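Local coordinates for binding domain (Hc) of Paraclostridial Mosquitocidal Protein 1 (PDB 6HOX) that forms the receptor-binding part of a botulinum-like neurotoxin that targets Anopheles mosquitoes, and directs the toxin to host nerve cells, at residues L25-G30 with E79-S84; T170-Q175 with S234-L239; A335-E340 with G368-I373; L347-Y352 with R358-N363. All coordinates share one frame; numbering follows the deposited sequence.

Interaction 1: residues L25-G30 with E79-S84; sequences LVFSLG and ESINFS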
# COMPACT_ATOMS: atom_id res chain seq x y z
N LEU A 25 -23.76 7.37 -1.11
CA LEU A 25 -22.80 7.64 -0.05
C LEU A 25 -23.48 8.45 1.06
O LEU A 25 -23.93 9.55 0.81
CB LEU A 25 -21.63 8.43 -0.64
CG LEU A 25 -20.52 8.77 0.35
CD1 LEU A 25 -19.69 7.53 0.66
CD2 LEU A 25 -19.64 9.90 -0.18
N VAL A 26 -23.50 7.93 2.29
CA VAL A 26 -24.19 8.63 3.37
C VAL A 26 -23.19 9.15 4.41
O VAL A 26 -23.54 9.96 5.24
CB VAL A 26 -25.28 7.76 4.02
CG1 VAL A 26 -26.36 7.37 3.01
CG2 VAL A 26 -24.73 6.53 4.74
N PHE A 27 -21.93 8.71 4.32
CA PHE A 27 -20.90 9.09 5.27
C PHE A 27 -19.53 8.85 4.64
O PHE A 27 -19.31 7.80 4.07
CB PHE A 27 -21.02 8.27 6.56
CG PHE A 27 -20.00 8.60 7.61
CD1 PHE A 27 -20.12 9.75 8.38
CD2 PHE A 27 -18.90 7.78 7.83
CE1 PHE A 27 -19.17 10.05 9.34
CE2 PHE A 27 -17.96 8.07 8.80
CZ PHE A 27 -18.09 9.22 9.55
N SER A 28 -18.61 9.80 4.80
CA SER A 28 -17.25 9.64 4.31
C SER A 28 -16.27 10.38 5.22
O SER A 28 -16.22 11.61 5.21
CB SER A 28 -17.12 10.10 2.89
OG SER A 28 -15.78 9.97 2.45
N LEU A 29 -15.46 9.62 5.96
CA LEU A 29 -14.59 10.19 6.95
C LEU A 29 -13.21 10.43 6.32
O LEU A 29 -12.59 9.49 5.81
CB LEU A 29 -14.47 9.23 8.14
CG LEU A 29 -13.53 9.66 9.26
CD1 LEU A 29 -14.08 10.86 10.00
CD2 LEU A 29 -13.29 8.51 10.22
N GLY A 30 -12.75 11.68 6.39
CA GLY A 30 -11.46 12.05 5.85
C GLY A 30 -11.01 13.39 6.37
O GLY A 30 -11.58 13.93 7.34
N GLU A 79 -30.50 8.83 10.73
CA GLU A 79 -31.39 8.00 9.92
C GLU A 79 -30.66 7.47 8.69
O GLU A 79 -30.88 6.33 8.28
CB GLU A 79 -32.62 8.80 9.48
CG GLU A 79 -33.50 9.22 10.64
CD GLU A 79 -34.94 9.48 10.23
OE1 GLU A 79 -35.21 9.51 9.01
OE2 GLU A 79 -35.79 9.65 11.14
N SER A 80 -29.81 8.30 8.10
CA SER A 80 -29.06 7.94 6.90
C SER A 80 -28.00 6.89 7.25
O SER A 80 -27.84 5.91 6.52
CB SER A 80 -28.46 9.16 6.24
OG SER A 80 -27.65 9.88 7.16
N ILE A 81 -27.30 7.06 8.38
CA ILE A 81 -26.34 6.06 8.88
C ILE A 81 -27.11 5.01 9.69
O ILE A 81 -27.16 5.07 10.92
CB ILE A 81 -25.21 6.68 9.72
CG1 ILE A 81 -24.57 7.90 9.05
CG2 ILE A 81 -24.16 5.63 10.05
CD1 ILE A 81 -23.55 8.61 9.92
N ASN A 82 -27.69 4.03 8.99
CA ASN A 82 -28.64 3.11 9.60
C ASN A 82 -28.34 1.66 9.19
O ASN A 82 -28.19 1.34 7.99
CB ASN A 82 -30.07 3.49 9.24
CG ASN A 82 -31.04 2.40 9.60
OD1 ASN A 82 -31.60 1.74 8.72
ND2 ASN A 82 -31.20 2.16 10.89
N PHE A 83 -28.30 0.79 10.20
CA PHE A 83 -27.99 -0.63 10.04
C PHE A 83 -29.20 -1.48 10.44
O PHE A 83 -29.04 -2.59 10.92
CB PHE A 83 -26.73 -0.97 10.84
CG PHE A 83 -25.56 -0.07 10.53
CD1 PHE A 83 -24.86 -0.19 9.34
CD2 PHE A 83 -25.17 0.93 11.42
CE1 PHE A 83 -23.80 0.65 9.04
CE2 PHE A 83 -24.11 1.77 11.12
CZ PHE A 83 -23.43 1.63 9.93
N SER A 84 -30.41 -0.96 10.19
CA SER A 84 -31.68 -1.66 10.47
C SER A 84 -31.80 -2.89 9.56
O SER A 84 -31.14 -2.95 8.52
CB SER A 84 -32.87 -0.74 10.29
OG SER A 84 -33.19 -0.59 8.91

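Interaction 2: residues T170-Q175 with S234-L239; sequences TITVNQ and SEVEML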
# COMPACT_ATOMS: atom_id res chain seq x y z
N THR A 170 -13.32 -3.32 1.36
CA THR A 170 -14.73 -3.14 1.11
C THR A 170 -15.48 -4.32 1.75
O THR A 170 -15.10 -5.46 1.59
CB THR A 170 -15.07 -3.04 -0.39
OG1 THR A 170 -14.24 -2.08 -1.06
CG2 THR A 170 -16.52 -2.66 -0.64
N ILE A 171 -16.57 -3.99 2.46
CA ILE A 171 -17.47 -4.97 3.08
C ILE A 171 -18.90 -4.62 2.61
O ILE A 171 -19.36 -3.52 2.85
CB ILE A 171 -17.35 -4.93 4.62
CG1 ILE A 171 -15.94 -5.26 5.10
CG2 ILE A 171 -18.36 -5.81 5.33
CD1 ILE A 171 -15.66 -4.70 6.47
N THR A 172 -19.56 -5.55 1.92
CA THR A 172 -20.91 -5.35 1.44
C THR A 172 -21.83 -6.26 2.26
O THR A 172 -21.50 -7.43 2.54
CB THR A 172 -20.99 -5.55 -0.08
OG1 THR A 172 -20.78 -6.93 -0.39
CG2 THR A 172 -19.99 -4.72 -0.85
N VAL A 173 -22.97 -5.70 2.68
CA VAL A 173 -23.97 -6.41 3.47
C VAL A 173 -25.33 -6.30 2.76
O VAL A 173 -25.92 -5.22 2.66
CB VAL A 173 -24.01 -5.87 4.91
CG1 VAL A 173 -25.04 -6.58 5.77
CG2 VAL A 173 -22.63 -5.93 5.54
N ASN A 174 -25.75 -7.43 2.19
CA ASN A 174 -27.07 -7.65 1.69
C ASN A 174 -27.79 -8.50 2.74
O ASN A 174 -27.60 -9.73 2.76
CB ASN A 174 -27.05 -8.34 0.33
CG ASN A 174 -28.43 -8.62 -0.23
OD1 ASN A 174 -28.55 -9.00 -1.40
ND2 ASN A 174 -29.47 -8.45 0.57
N GLN A 175 -28.52 -7.82 3.63
CA GLN A 175 -29.19 -8.47 4.77
C GLN A 175 -30.16 -9.51 4.19
O GLN A 175 -30.77 -9.28 3.15
CB GLN A 175 -29.79 -7.43 5.73
CG GLN A 175 -28.72 -6.61 6.46
CD GLN A 175 -29.12 -5.87 7.71
OE1 GLN A 175 -29.19 -4.64 7.73
NE2 GLN A 175 -29.32 -6.60 8.80
N SER A 234 -18.72 -5.90 -9.39
CA SER A 234 -18.24 -4.97 -10.44
C SER A 234 -18.15 -3.54 -9.91
O SER A 234 -17.25 -2.78 -10.28
CB SER A 234 -19.12 -5.00 -11.66
OG SER A 234 -19.10 -6.29 -12.24
N GLU A 235 -19.12 -3.16 -9.07
CA GLU A 235 -19.14 -1.85 -8.46
C GLU A 235 -17.95 -1.68 -7.50
O GLU A 235 -17.40 -0.59 -7.42
CB GLU A 235 -20.48 -1.62 -7.76
CG GLU A 235 -21.62 -1.44 -8.73
CD GLU A 235 -23.00 -1.39 -8.09
OE1 GLU A 235 -23.25 -2.15 -7.13
OE2 GLU A 235 -23.82 -0.59 -8.56
N VAL A 236 -17.56 -2.74 -6.78
CA VAL A 236 -16.44 -2.65 -5.81
C VAL A 236 -15.13 -2.44 -6.58
O VAL A 236 -14.29 -1.64 -6.19
CB VAL A 236 -16.38 -3.88 -4.89
CG1 VAL A 236 -15.13 -3.87 -4.03
CG2 VAL A 236 -17.63 -4.01 -4.02
N GLU A 237 -14.96 -3.15 -7.71
CA GLU A 237 -13.77 -2.97 -8.55
C GLU A 237 -13.69 -1.52 -9.03
O GLU A 237 -12.64 -0.88 -8.98
CB GLU A 237 -13.81 -3.95 -9.73
CG GLU A 237 -12.51 -4.02 -10.49
CD GLU A 237 -12.49 -5.14 -11.52
OE1 GLU A 237 -13.37 -5.14 -12.38
OE2 GLU A 237 -11.62 -6.03 -11.41
N MET A 238 -14.83 -1.00 -9.49
CA MET A 238 -14.94 0.38 -9.97
C MET A 238 -14.60 1.37 -8.85
O MET A 238 -13.90 2.36 -9.08
CB MET A 238 -16.37 0.59 -10.48
CG MET A 238 -16.74 1.98 -10.91
SD MET A 238 -18.48 1.98 -11.52
CE MET A 238 -18.46 0.64 -12.71
N LEU A 239 -15.09 1.10 -7.63
CA LEU A 239 -14.80 1.97 -6.47
C LEU A 239 -13.28 1.98 -6.22
O LEU A 239 -12.65 3.06 -6.02
CB LEU A 239 -15.55 1.44 -5.25
CG LEU A 239 -15.19 2.10 -3.91
CD1 LEU A 239 -15.49 3.58 -3.96
CD2 LEU A 239 -15.94 1.45 -2.77

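Interaction 3: residues A335-E340 with G368-I373; sequences ADVKFE and GDLKLI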
# COMPACT_ATOMS: atom_id res chain seq x y z
N ALA A 335 13.34 11.25 -16.41
CA ALA A 335 13.95 11.55 -15.13
C ALA A 335 15.22 10.71 -14.97
O ALA A 335 15.40 9.69 -15.62
CB ALA A 335 12.95 11.29 -14.02
N ASP A 336 16.13 11.19 -14.12
CA ASP A 336 17.32 10.46 -13.82
C ASP A 336 17.20 9.88 -12.42
O ASP A 336 16.51 10.43 -11.58
CB ASP A 336 18.56 11.34 -13.99
CG ASP A 336 18.82 11.60 -15.46
OD1 ASP A 336 18.84 10.61 -16.27
OD2 ASP A 336 18.96 12.77 -15.80
N VAL A 337 17.87 8.74 -12.23
CA VAL A 337 18.04 8.14 -10.93
C VAL A 337 19.46 8.43 -10.45
O VAL A 337 20.43 7.86 -10.99
CB VAL A 337 17.74 6.63 -10.98
CG1 VAL A 337 17.87 5.99 -9.61
CG2 VAL A 337 16.37 6.36 -11.59
N LYS A 338 19.55 9.32 -9.46
CA LYS A 338 20.78 9.83 -8.90
C LYS A 338 21.14 9.02 -7.66
O LYS A 338 20.31 8.83 -6.74
CB LYS A 338 20.60 11.31 -8.56
CG LYS A 338 21.76 11.99 -7.85
CD LYS A 338 21.38 13.41 -7.46
CE LYS A 338 22.16 13.97 -6.29
NZ LYS A 338 21.44 15.10 -5.65
N PHE A 339 22.39 8.56 -7.63
CA PHE A 339 22.91 7.80 -6.53
C PHE A 339 23.54 8.75 -5.50
O PHE A 339 24.63 9.28 -5.73
CB PHE A 339 23.88 6.75 -7.07
CG PHE A 339 23.18 5.56 -7.66
CD1 PHE A 339 22.31 5.70 -8.73
CD2 PHE A 339 23.40 4.30 -7.15
CE1 PHE A 339 21.66 4.60 -9.27
CE2 PHE A 339 22.75 3.19 -7.68
CZ PHE A 339 21.88 3.35 -8.74
N GLU A 340 22.85 8.92 -4.37
CA GLU A 340 23.15 9.87 -3.31
C GLU A 340 24.51 9.60 -2.65
O GLU A 340 25.17 10.55 -2.20
CB GLU A 340 22.05 9.80 -2.25
CG GLU A 340 20.69 10.32 -2.73
CD GLU A 340 20.67 11.80 -3.08
OE1 GLU A 340 20.74 12.63 -2.14
OE2 GLU A 340 20.58 12.14 -4.29
N GLY A 368 21.69 8.82 -22.93
CA GLY A 368 20.35 8.37 -23.22
C GLY A 368 19.37 8.94 -22.22
O GLY A 368 19.75 9.82 -21.43
N ASP A 369 18.12 8.47 -22.26
CA ASP A 369 17.05 8.95 -21.40
C ASP A 369 16.43 7.76 -20.67
O ASP A 369 16.37 6.67 -21.21
CB ASP A 369 16.00 9.73 -22.20
CG ASP A 369 16.57 10.94 -22.92
OD1 ASP A 369 17.09 10.76 -24.04
OD2 ASP A 369 16.54 12.03 -22.34
N LEU A 370 16.03 8.01 -19.42
CA LEU A 370 15.21 7.14 -18.62
C LEU A 370 13.81 7.74 -18.56
O LEU A 370 13.67 8.95 -18.36
CB LEU A 370 15.78 7.02 -17.20
CG LEU A 370 16.70 5.85 -16.94
CD1 LEU A 370 17.81 5.83 -17.97
CD2 LEU A 370 17.26 5.90 -15.52
N LYS A 371 12.81 6.87 -18.70
CA LYS A 371 11.42 7.22 -18.54
C LYS A 371 10.80 6.25 -17.53
O LYS A 371 10.96 5.04 -17.65
CB LYS A 371 10.73 7.15 -19.91
CG LYS A 371 9.39 7.85 -19.98
CD LYS A 371 8.78 7.80 -21.36
CE LYS A 371 9.37 8.85 -22.29
NZ LYS A 371 8.30 9.57 -23.03
N LEU A 372 10.13 6.80 -16.51
CA LEU A 372 9.38 5.99 -15.58
C LEU A 372 7.96 5.85 -16.13
O LEU A 372 7.25 6.85 -16.36
CB LEU A 372 9.41 6.63 -14.18
CG LEU A 372 10.64 6.27 -13.34
CD1 LEU A 372 11.91 6.84 -13.94
CD2 LEU A 372 10.50 6.76 -11.90
N ILE A 373 7.55 4.60 -16.33
CA ILE A 373 6.30 4.27 -17.00
C ILE A 373 5.51 3.27 -16.15
O ILE A 373 6.02 2.65 -15.21
CB ILE A 373 6.55 3.68 -18.41
CG1 ILE A 373 7.27 2.34 -18.32
CG2 ILE A 373 7.29 4.70 -19.27
CD1 ILE A 373 7.63 1.73 -19.65
O HOH W 1 16.61 10.43 -18.12

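Interaction 4: residues L347-Y352 with R358-N363; sequences LTLPMY and RYMVLN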
# COMPACT_ATOMS: atom_id res chain seq x y z
N LEU A 347 22.21 6.71 -13.03
CA LEU A 347 22.07 5.42 -13.67
C LEU A 347 22.01 5.66 -15.17
O LEU A 347 21.15 6.38 -15.64
CB LEU A 347 20.78 4.75 -13.18
CG LEU A 347 20.50 3.34 -13.69
CD1 LEU A 347 21.51 2.37 -13.13
CD2 LEU A 347 19.08 2.92 -13.32
N THR A 348 22.96 5.09 -15.91
CA THR A 348 23.00 5.28 -17.36
C THR A 348 23.73 4.10 -18.01
O THR A 348 24.14 3.17 -17.34
CB THR A 348 23.59 6.66 -17.69
OG1 THR A 348 23.33 6.95 -19.07
CG2 THR A 348 25.08 6.75 -17.40
N LEU A 349 23.82 4.14 -19.34
CA LEU A 349 24.62 3.18 -20.07
C LEU A 349 25.98 3.80 -20.30
O LEU A 349 26.12 5.03 -20.38
CB LEU A 349 23.95 2.80 -21.39
CG LEU A 349 22.76 1.85 -21.28
CD1 LEU A 349 21.87 1.93 -22.51
CD2 LEU A 349 23.22 0.43 -21.06
N PRO A 350 27.03 2.97 -20.46
CA PRO A 350 28.34 3.47 -20.85
C PRO A 350 28.34 3.77 -22.36
O PRO A 350 27.49 3.25 -23.12
CB PRO A 350 29.26 2.31 -20.49
CG PRO A 350 28.40 1.08 -20.74
CD PRO A 350 26.99 1.50 -20.36
N MET A 351 29.30 4.60 -22.77
CA MET A 351 29.54 4.95 -24.14
C MET A 351 29.72 3.68 -24.97
O MET A 351 30.57 2.86 -24.65
CB MET A 351 30.81 5.79 -24.22
CG MET A 351 31.25 6.14 -25.61
SD MET A 351 32.73 7.17 -25.54
CE MET A 351 31.96 8.76 -25.22
N TYR A 352 28.94 3.57 -26.05
CA TYR A 352 28.81 2.35 -26.85
C TYR A 352 30.17 1.88 -27.42
O TYR A 352 30.42 0.66 -27.55
CB TYR A 352 27.84 2.56 -28.01
CG TYR A 352 27.59 1.31 -28.80
CD1 TYR A 352 26.75 0.32 -28.32
CD2 TYR A 352 28.22 1.08 -30.02
CE1 TYR A 352 26.51 -0.84 -29.03
CE2 TYR A 352 27.99 -0.08 -30.74
CZ TYR A 352 27.14 -1.04 -30.24
OH TYR A 352 26.92 -2.19 -30.95
N ARG A 358 24.74 -4.12 -22.59
CA ARG A 358 23.52 -3.44 -22.14
C ARG A 358 23.51 -3.25 -20.62
O ARG A 358 22.48 -2.80 -20.05
CB ARG A 358 22.32 -4.26 -22.62
CG ARG A 358 22.09 -4.17 -24.12
CD ARG A 358 21.05 -5.16 -24.63
NE ARG A 358 20.58 -4.78 -25.95
CZ ARG A 358 19.56 -3.95 -26.20
NH1 ARG A 358 18.88 -3.40 -25.21
NH2 ARG A 358 19.22 -3.69 -27.45
N TYR A 359 24.63 -3.56 -19.95
CA TYR A 359 24.76 -3.38 -18.50
C TYR A 359 24.79 -1.89 -18.16
O TYR A 359 25.47 -1.08 -18.83
CB TYR A 359 26.00 -4.08 -17.95
CG TYR A 359 25.97 -5.56 -18.14
CD1 TYR A 359 25.08 -6.36 -17.43
CD2 TYR A 359 26.79 -6.18 -19.07
CE1 TYR A 359 25.01 -7.72 -17.64
CE2 TYR A 359 26.74 -7.55 -19.28
CZ TYR A 359 25.85 -8.33 -18.56
OH TYR A 359 25.80 -9.68 -18.77
N MET A 360 24.08 -1.53 -17.09
CA MET A 360 24.02 -0.16 -16.64
C MET A 360 25.24 0.11 -15.76
O MET A 360 25.71 -0.80 -15.10
CB MET A 360 22.75 0.13 -15.84
CG MET A 360 21.46 -0.26 -16.56
SD MET A 360 21.16 0.62 -18.11
CE MET A 360 20.78 2.27 -17.53
N VAL A 361 25.68 1.37 -15.76
CA VAL A 361 26.75 1.86 -14.94
C VAL A 361 26.25 3.11 -14.22
O VAL A 361 25.14 3.58 -14.50
CB VAL A 361 28.01 2.16 -15.80
CG1 VAL A 361 28.54 0.90 -16.47
CG2 VAL A 361 27.73 3.24 -16.84
N LEU A 362 27.05 3.62 -13.28
CA LEU A 362 26.84 4.90 -12.64
C LEU A 362 27.87 5.88 -13.20
O LEU A 362 29.06 5.65 -13.10
CB LEU A 362 27.01 4.76 -11.12
CG LEU A 362 26.20 3.65 -10.47
CD1 LEU A 362 26.46 3.61 -8.98
CD2 LEU A 362 24.71 3.81 -10.76
N ASN A 363 27.38 6.98 -13.79
CA ASN A 363 28.22 7.88 -14.53
C ASN A 363 27.70 9.30 -14.33
O ASN A 363 26.50 9.48 -14.18
CB ASN A 363 28.23 7.52 -16.02
CG ASN A 363 29.51 7.90 -16.73
OD1 ASN A 363 30.53 7.27 -16.53
ND2 ASN A 363 29.44 8.88 -17.61

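Interaction 1: residues L25-G30 with E79-S84
Val-26 and Phe-27 meet Ser-80 and Ile-81 in a small van der Waals contact. No hydrogen bond crosses between the segments. CG2 of Val-26 sits between its own backbone N and carbonyl carbon, and this brings it to 3.6 Å from Ser-80 O. The same carbonyl lies about as near to CB as to CG1 of Val-26, so the whole branched end rests on it. CB of Val-26 is also 4.1 Å from CB of Ser-80. The hydroxyl of Ser-80 looks to its own loop, where OG bonds to the side-chain oxygen of Asn-78. That oxygen also takes the N-H of Ile-81, so one side chain ties two neighbouring residues. Ile-81 is the centre of an inverse gamma turn. Its outer chain is extended (chi2 174°), and this carries CD1 across to the Phe-27 ring. CD1 of Ile-81 touches CD1 of Phe-27 at 3.9 Å, and the methyl meets the ring at a slant.

The Val-26 side chain is also about 4 Å from a bound di(hydroxyethyl)ether, probably from the crystallisation liquor. Val-26 and Phe-27 both face Ile-226 in a classic beta bulge between strands 25-32 and 218-227. Ile-81 packs on Ile-226 as well. The loop between strands 73-75 and 89-96 therefore covers the bulged start of strand 25-32, while Thr-44 touches both Phe-27 and Ile-81, and Leu-46 of strand 46-48 adds to the cover of Phe-27.

Interaction 2: residues T170-Q175 with S234-L239
Strand 170-174 and helix 234-239 run close to antiparallel, at 151° with axes 10.3 Å apart, and come nearest at Thr-170 and Val-236, whose CA atoms are 7.1 Å apart. Val-236 is the centre of the contact. Its CG1 meets Thr-170, while its CG2 meets both Thr-170 and Thr-172. CG1 of Val-236 lies 3.6 Å from OG1 of Thr-170, and CG2 of Val-236 lies 3.8 Å from CG2 of Thr-170. The two side chains reach toward each other, tip to tip. CG1 of Val-236 stands opposite the backbone N (chi1 172°), which leaves CG2 beside that N, where it can serve both threonines. On the strand, Thr-170 and Thr-172 point the same way, toward the helix. Thr-172 adds its methyl: its CG2 is 4.0 Å from CG2 of Val-236, again end to end. Thr-172 has its OG1 between backbone N and carbonyl carbon (chi1 68°), which places the methyl rather than the hydroxyl against the valine.

One helical turn on, Leu-239 makes a looser contact, with CD2 4.3 Å from OG1 of Thr-170. No hydrogen bond crosses; the two segments meet by van der Waals contact. Glu-235 of the helix forms a salt bridge with Arg-229. Ile-171 points away from the helix; its side chain touches Trp-134 of strand 131-137. Tyr-182 touches both Thr-170 and Val-236, and Thr-90 flanks both threonines. The strand belongs to the lectin-like (concanavalin-type) beta sandwich of the N-terminal receptor-binding half. Helix 233-241 lies against the outer side of one of its sheets.

Interaction 3: residues A335-E340 with G368-I373
Leu-370 meets Ala-335 and Val-337 and makes the closest approaches of this contact. The second segment enters through Gly-368. Asp-369 comes next and turns its carboxylate to Arg-366, which also forms a salt bridge with Asp-336. One arginine thus stands between two acids and probably offsets their like charges.

At Leu-370 the backbone does most of the work. Its N-H is taken by a water at 2.8 Å from Leu-370 N. The same water donates hydrogen bonds to Ala-335 O at 2.9 Å and to Asp-336 OD1 at 2.9 Å, and it bridges the segments from its place between them. It probably shares its protons among several acceptors. Leu-370 O receives the N-H of Ala-335, with N to O 3.0 Å, and the donor is tilted 31° from the carbonyl plane. CB of Leu-370 presses on Ala-335 O at only 3.1 Å, a tight fit. The leucine's first torsion is well off a staggered value (chi1 -94°), which may reflect this crowding. CD2 of Leu-370 reaches CG2 of Val-337 at 4.1 Å, and the two side chains cross at about a right angle. Leu-370 also touches Ile-385 and Ile-387 of strand 384-388.

Lys-371 points away. Leu-372 points back toward the first segment and meets Ile-319, which also touches Ala-335. Strands 333-339 and 369-373 are antiparallel neighbours in the beta-trefoil of the C-terminal receptor-binding half, paired here through Ala-335 and Leu-370.

Interaction 4: residues L347-Y352 with R358-N363
Leu-347, Leu-349 and Met-360 make the apolar centre. CD1 of Leu-347 lies 3.7 Å from CB of Met-360, and the two side chains cross at about a right angle. From Met-360 the chain bends at both chi2 (-62°) and chi3 (-71°). This folds the sulfur back, so that SD lies 3.6 Å from CD2 of Leu-349, while CE rests over the carbonyl of Thr-348. CD1 of Leu-347 also meets CD2 of Leu-362 on the same face of the sheet, at 4.2 Å. Leu-412 touches both Leu-347 and Met-360.

The other face carries Thr-348 and Val-361. CG2 of Thr-348 packs on CB of Asn-363 at 3.5 Å. CG2 of Val-361 fits against the Pro-350 ring, which lays its CD 3.4 Å from Tyr-359 O.

Outward of these, the backbones pair. Thr-348 N donates a hydrogen bond to Val-361 O (3.0 Å), and Val-361 N donates one to Thr-348 O (2.8 Å); both bonds are nearly straight. At the polar edge, Thr-348 OG1 takes the N-H of Asn-367 and Asn-363 ND2 bonds to Gly-365 O. Arg-358 NH1 bonds to Ser-414 O and Asn-393 O. Thr-348 and Val-361 form a hydrogen-bonded antiparallel pair, and Leu-347 and Leu-362 a non-hydrogen-bonded one. This is a beta hairpin with a long connection, consistent with the hairpins of the beta-trefoil.

How the interactions relate
The contacts form two pairs, one in each half of the binding domain. Interactions 1 and 2 lie in the N-terminal half, with centres 15 Å apart. They touch where Ser-84 meets the Gln-175 side chain, and both reach the same sheet. Interactions 3 and 4 are 12 Å apart by centres in the C-terminal beta-trefoil, and interaction 4 is nested in the loop that interaction 3 closes. Val-337 O lies 2.9 Å from Leu-347 N, a probable hydrogen bond, and Phe-339 packs on Leu-362. Between the pairs nothing touches: interactions 2 and 3 are about 20 Å apart at their nearest atoms. An acetate, probably from the crystallisation liquor, lies about 4 Å from the Tyr-359 side chain.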